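Local coordinates for protein C-domain type II peptide synthetase (Streptomyces globisporus, PDB 4ZNM) that is a condensation-domain protein of the type II peptide synthetase kind, at residues His47-Asp59 / Gly386-Leu398. Sequence-based numbering, arbitrary orientation.
Sequences HIVGAWRLTGGID and GDLTYSKIWERQL
K392 lays its aliphatic chain across the indole of W52. Its CD sits over one face of the five-membered ring, 3.7 Å from the centroid, in a CH-pi contact. CG of K392 is anti to its backbone N (chi1 -176°), and the bend at chi2 (76°) brings CD over the ring. W52 CD1 meets the edge of the Y390 ring, in its plane, at Y390 CD1 (3.9 Å). Y390 CB packs on L54 CD2 at 3.5 Å. W52, L54, Y390 and K392 share one face of the sheet; helix 162-180 packs there, touching W52 and Y390.

Strand 388-392, from the later half of the chain, joins the mixed sheet of the N-terminal half beside 47-55 and antiparallel to it, consistent with the crossover seen in condensation domains. R53 pairs with S391 and T55 with T389, each through two backbone hydrogen bonds. R53 points to the other face, and its guanidinium turns off to salt bridges with D148 and E110. I393 N donates to A51 O (2.8 Å, nearly straight). I393 CD1 reaches A51 CB, and a water links A51 N to I393 O. At the other end, L388 CD2 lies 3.5 Å from T55 O and also touches I58 CG1. A second water donates to both G57 O and D387 OD1.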
loop_
_atom_site.group_PDB
_atom_site.type_symbol
_atom_site.label_atom_id
_atom_site.label_comp_id
_atom_site.label_asym_id
_atom_site.label_seq_id
_atom_site.Cartn_x
_atom_site.Cartn_y
_atom_site.Cartn_z
ATOM N N HIS A 47 5.812 -7.594 3.826
ATOM C CA HIS A 47 4.773 -7.440 4.813
ATOM C C HIS A 47 4.253 -6.014 4.836
ATOM O O HIS A 47 4.758 -5.136 4.137
ATOM C CB HIS A 47 5.269 -7.856 6.214
ATOM C CG HIS A 47 6.601 -7.293 6.592
ATOM N ND1 HIS A 47 6.891 -5.945 6.520
ATOM C CD2 HIS A 47 7.721 -7.902 7.053
ATOM C CE1 HIS A 47 8.135 -5.749 6.928
ATOM N NE2 HIS A 47 8.655 -6.916 7.271
ATOM N N ILE A 48 3.185 -5.820 5.594
ATOM C CA ILE A 48 2.597 -4.505 5.751
ATOM C C ILE A 48 2.449 -4.289 7.256
ATOM O O ILE A 48 2.057 -5.216 7.973
ATOM C CB ILE A 48 1.237 -4.398 4.982
ATOM C CG1 ILE A 48 0.577 -3.042 5.191
ATOM C CG2 ILE A 48 0.278 -5.499 5.451
ATOM C CD1 ILE A 48 -0.692 -2.850 4.263
ATOM N N VAL A 49 2.779 -3.090 7.734
ATOM C CA VAL A 49 2.750 -2.806 9.173
ATOM C C VAL A 49 1.853 -1.623 9.391
ATOM O O VAL A 49 1.763 -0.753 8.551
ATOM C CB VAL A 49 4.146 -2.505 9.766
ATOM C CG1 VAL A 49 5.095 -3.617 9.478
ATOM C CG2 VAL A 49 4.669 -1.180 9.191
ATOM N N GLY A 50 1.220 -1.577 10.551
ATOM C CA GLY A 50 0.440 -0.417 10.935
ATOM C C GLY A 50 0.503 -0.259 12.443
ATOM O O GLY A 50 0.796 -1.221 13.188
ATOM N N ALA A 51 0.262 0.963 12.876
ATOM C CA ALA A 51 0.294 1.293 14.299
ATOM C C ALA A 51 -0.891 2.150 14.673
ATOM O O ALA A 51 -1.281 3.052 13.913
ATOM C CB ALA A 51 1.572 2.016 14.639
ATOM N N TRP A 52 -1.425 1.869 15.861
ATOM C CA TRP A 52 -2.561 2.582 16.431
ATOM C C TRP A 52 -2.213 3.059 17.831
ATOM O O TRP A 52 -1.675 2.275 18.637
ATOM C CB TRP A 52 -3.762 1.662 16.491
ATOM C CG TRP A 52 -4.369 1.371 15.185
ATOM C CD1 TRP A 52 -5.444 1.989 14.640
ATOM C CD2 TRP A 52 -3.948 0.391 14.244
ATOM N NE1 TRP A 52 -5.726 1.452 13.427
ATOM C CE2 TRP A 52 -4.818 0.472 13.152
ATOM C CE3 TRP A 52 -2.913 -0.537 14.219
ATOM C CZ2 TRP A 52 -4.694 -0.350 12.036
ATOM C CZ3 TRP A 52 -2.783 -1.356 13.123
ATOM C CH2 TRP A 52 -3.676 -1.265 12.039
ATOM N N ARG A 53 -2.527 4.310 18.134
ATOM C CA ARG A 53 -2.401 4.834 19.498
ATOM C C ARG A 53 -3.653 4.444 20.274
ATOM O O ARG A 53 -4.779 4.766 19.827
ATOM C CB ARG A 53 -2.226 6.366 19.452
ATOM C CG ARG A 53 -1.873 7.037 20.764
ATOM C CD ARG A 53 -0.427 6.810 21.182
ATOM N NE ARG A 53 -0.155 7.556 22.383
ATOM C CZ ARG A 53 0.363 8.773 22.427
ATOM N NH1 ARG A 53 0.493 9.368 23.598
ATOM N NH2 ARG A 53 0.745 9.401 21.321
ATOM N N LEU A 54 -3.472 3.758 21.409
ATOM C CA LEU A 54 -4.602 3.284 22.252
ATOM C C LEU A 54 -4.713 4.050 23.561
ATOM O O LEU A 54 -3.740 4.159 24.282
ATOM C CB LEU A 54 -4.466 1.797 22.592
ATOM C CG LEU A 54 -4.258 0.824 21.431
ATOM C CD1 LEU A 54 -4.151 -0.631 21.970
ATOM C CD2 LEU A 54 -5.374 0.937 20.462
ATOM N N THR A 55 -5.898 4.584 23.845
ATOM C CA THR A 55 -6.184 5.310 25.076
ATOM C C THR A 55 -7.191 4.508 25.884
ATOM O O THR A 55 -8.274 4.206 25.382
ATOM C CB THR A 55 -6.752 6.727 24.786
ATOM O OG1 THR A 55 -5.859 7.408 23.884
ATOM C CG2 THR A 55 -6.933 7.537 26.079
ATOM N N GLY A 56 -6.821 4.151 27.113
ATOM C CA GLY A 56 -7.692 3.378 27.973
ATOM C C GLY A 56 -6.939 2.204 28.542
ATOM O O GLY A 56 -5.837 1.907 28.107
ATOM N N GLY A 57 -7.534 1.549 29.528
ATOM C CA GLY A 57 -6.912 0.398 30.150
ATOM C C GLY A 57 -6.952 -0.774 29.198
ATOM O O GLY A 57 -7.849 -0.867 28.378
ATOM N N ILE A 58 -5.954 -1.655 29.295
ATOM C CA ILE A 58 -5.857 -2.832 28.433
ATOM C C ILE A 58 -5.649 -4.033 29.310
ATOM O O ILE A 58 -4.777 -4.000 30.178
ATOM C CB ILE A 58 -4.692 -2.743 27.444
ATOM C CG1 ILE A 58 -4.899 -1.597 26.454
ATOM C CG2 ILE A 58 -4.489 -4.104 26.718
ATOM C CD1 ILE A 58 -3.635 -1.316 25.646
ATOM N N ASP A 59 -6.427 -5.089 29.074
ATOM C CA ASP A 59 -6.147 -6.396 29.682
ATOM C C ASP A 59 -5.402 -7.227 28.642
ATOM O O ASP A 59 -5.989 -7.692 27.664
ATOM C CB ASP A 59 -7.414 -7.109 30.133
ATOM C CG ASP A 59 -7.110 -8.405 30.869
ATOM O OD1 ASP A 59 -6.713 -8.319 32.037
ATOM O OD2 ASP A 59 -7.238 -9.498 30.289
ATOM N N GLY A 386 -15.769 -0.137 22.749
ATOM C CA GLY A 386 -15.983 -0.327 24.165
ATOM C C GLY A 386 -15.320 0.766 24.974
ATOM O O GLY A 386 -15.624 1.945 24.783
ATOM N N ASP A 387 -14.409 0.381 25.865
ATOM C CA ASP A 387 -13.714 1.359 26.684
ATOM C C ASP A 387 -12.351 1.749 26.113
ATOM O O ASP A 387 -11.619 2.462 26.765
ATOM C CB ASP A 387 -13.563 0.842 28.123
ATOM C CG ASP A 387 -12.514 -0.236 28.289
ATOM O OD1 ASP A 387 -11.959 -0.773 27.294
ATOM O OD2 ASP A 387 -12.253 -0.572 29.472
ATOM N N LEU A 388 -12.015 1.262 24.911
ATOM C CA LEU A 388 -10.790 1.685 24.224
ATOM C C LEU A 388 -11.046 2.645 23.055
ATOM O O LEU A 388 -11.889 2.386 22.202
ATOM C CB LEU A 388 -10.045 0.496 23.687
ATOM C CG LEU A 388 -9.055 -0.197 24.583
ATOM C CD1 LEU A 388 -8.458 -1.299 23.743
ATOM C CD2 LEU A 388 -7.972 0.762 25.124
ATOM N N THR A 389 -10.312 3.752 23.059
ATOM C CA THR A 389 -10.196 4.654 21.917
ATOM C C THR A 389 -8.926 4.309 21.106
ATOM O O THR A 389 -7.877 4.040 21.675
ATOM C CB THR A 389 -10.143 6.111 22.411
ATOM O OG1 THR A 389 -11.394 6.463 23.022
ATOM C CG2 THR A 389 -9.802 7.087 21.264
ATOM N N TYR A 390 -9.019 4.281 19.790
ATOM C CA TYR A 390 -7.878 3.938 18.965
ATOM C C TYR A 390 -7.827 4.856 17.742
ATOM O O TYR A 390 -8.850 5.200 17.147
ATOM C CB TYR A 390 -7.900 2.455 18.557
ATOM C CG TYR A 390 -9.090 1.994 17.748
ATOM C CD1 TYR A 390 -8.975 1.731 16.377
ATOM C CD2 TYR A 390 -10.323 1.789 18.357
ATOM C CE1 TYR A 390 -10.074 1.290 15.626
ATOM C CE2 TYR A 390 -11.418 1.351 17.636
ATOM C CZ TYR A 390 -11.294 1.111 16.269
ATOM O OH TYR A 390 -12.384 0.657 15.570
ATOM N N SER A 391 -6.608 5.244 17.390
ATOM C CA SER A 391 -6.342 6.236 16.368
ATOM C C SER A 391 -5.167 5.755 15.539
ATOM O O SER A 391 -4.097 5.523 16.074
ATOM C CB SER A 391 -6.044 7.573 17.056
ATOM O OG SER A 391 -6.359 8.665 16.241
ATOM N N LYS A 392 -5.367 5.593 14.243
ATOM C CA LYS A 392 -4.303 5.157 13.353
ATOM C C LYS A 392 -3.172 6.186 13.366
ATOM O O LYS A 392 -3.426 7.374 13.296
ATOM C CB LYS A 392 -4.858 4.956 11.935
ATOM C CG LYS A 392 -3.858 4.398 10.903
ATOM C CD LYS A 392 -3.639 2.920 11.119
ATOM C CE LYS A 392 -2.459 2.383 10.348
ATOM N NZ LYS A 392 -2.568 2.624 8.930
ATOM N N ILE A 393 -1.926 5.720 13.449
ATOM C CA ILE A 393 -0.767 6.604 13.389
ATOM C C ILE A 393 -0.334 6.657 11.910
ATOM O O ILE A 393 0.269 5.730 11.392
ATOM C CB ILE A 393 0.408 6.133 14.308
ATOM C CG1 ILE A 393 0.053 6.255 15.792
ATOM C CG2 ILE A 393 1.682 6.951 14.032
ATOM C CD1 ILE A 393 1.073 5.600 16.730
ATOM N N TRP A 394 -0.667 7.751 11.243
ATOM C CA TRP A 394 -0.385 7.937 9.821
ATOM C C TRP A 394 0.880 8.732 9.601
ATOM O O TRP A 394 1.648 8.461 8.686
ATOM C CB TRP A 394 -1.534 8.682 9.146
ATOM C CG TRP A 394 -2.672 7.844 8.815
ATOM C CD1 TRP A 394 -3.954 7.976 9.280
ATOM C CD2 TRP A 394 -2.672 6.721 7.916
ATOM N NE1 TRP A 394 -4.756 6.990 8.723
ATOM C CE2 TRP A 394 -3.993 6.214 7.882
ATOM C CE3 TRP A 394 -1.681 6.093 7.135
ATOM C CZ2 TRP A 394 -4.351 5.105 7.096
ATOM C CZ3 TRP A 394 -2.036 4.988 6.360
ATOM C CH2 TRP A 394 -3.362 4.509 6.347
ATOM N N GLU A 395 1.074 9.745 10.444
ATOM C CA GLU A 395 2.222 10.638 10.318
ATOM C C GLU A 395 3.469 9.900 10.768
ATOM O O GLU A 395 3.602 9.489 11.922
ATOM C CB GLU A 395 2.008 11.942 11.123
ATOM C CG GLU A 395 1.859 11.791 12.635
ATOM C CD GLU A 395 1.314 13.067 13.306
ATOM O OE1 GLU A 395 0.734 13.926 12.596
ATOM O OE2 GLU A 395 1.465 13.204 14.543
ATOM N N ARG A 396 4.344 9.647 9.816
ATOM C CA ARG A 396 5.633 9.049 10.091
ATOM C C ARG A 396 6.688 10.008 9.576
ATOM O O ARG A 396 6.509 10.629 8.546
ATOM C CB ARG A 396 5.767 7.673 9.420
ATOM C CG ARG A 396 4.842 6.586 9.966
ATOM C CD ARG A 396 5.001 5.258 9.256
ATOM N NE ARG A 396 6.190 4.506 9.672
ATOM C CZ ARG A 396 6.490 3.288 9.214
ATOM N NH1 ARG A 396 5.695 2.699 8.339
ATOM N NH2 ARG A 396 7.574 2.644 9.633
ATOM N N GLN A 397 7.790 10.124 10.294
ATOM C CA GLN A 397 8.831 11.060 9.919
ATOM C C GLN A 397 10.160 10.315 9.863
ATOM O O GLN A 397 11.084 10.694 9.144
ATOM C CB GLN A 397 8.836 12.230 10.916
ATOM C CG GLN A 397 7.499 13.006 10.878
ATOM C CD GLN A 397 7.193 13.786 12.142
ATOM O OE1 GLN A 397 8.029 14.539 12.642
ATOM N NE2 GLN A 397 5.976 13.616 12.661
ATOM N N LEU A 398 10.205 9.196 10.575
ATOM C CA LEU A 398 11.409 8.411 10.722
ATOM C C LEU A 398 11.601 7.534 9.506
ATOM O O LEU A 398 10.792 6.651 9.241
ATOM C CB LEU A 398 11.310 7.539 11.977
ATOM C CG LEU A 398 12.518 7.340 12.874
ATOM C CD1 LEU A 398 13.247 8.629 13.168
ATOM C CD2 LEU A 398 12.025 6.731 14.163
HETATM O O HOH W 1 0.468 3.101 10.983
HETATM O O HOH W 2 -9.963 -2.402 28.313
#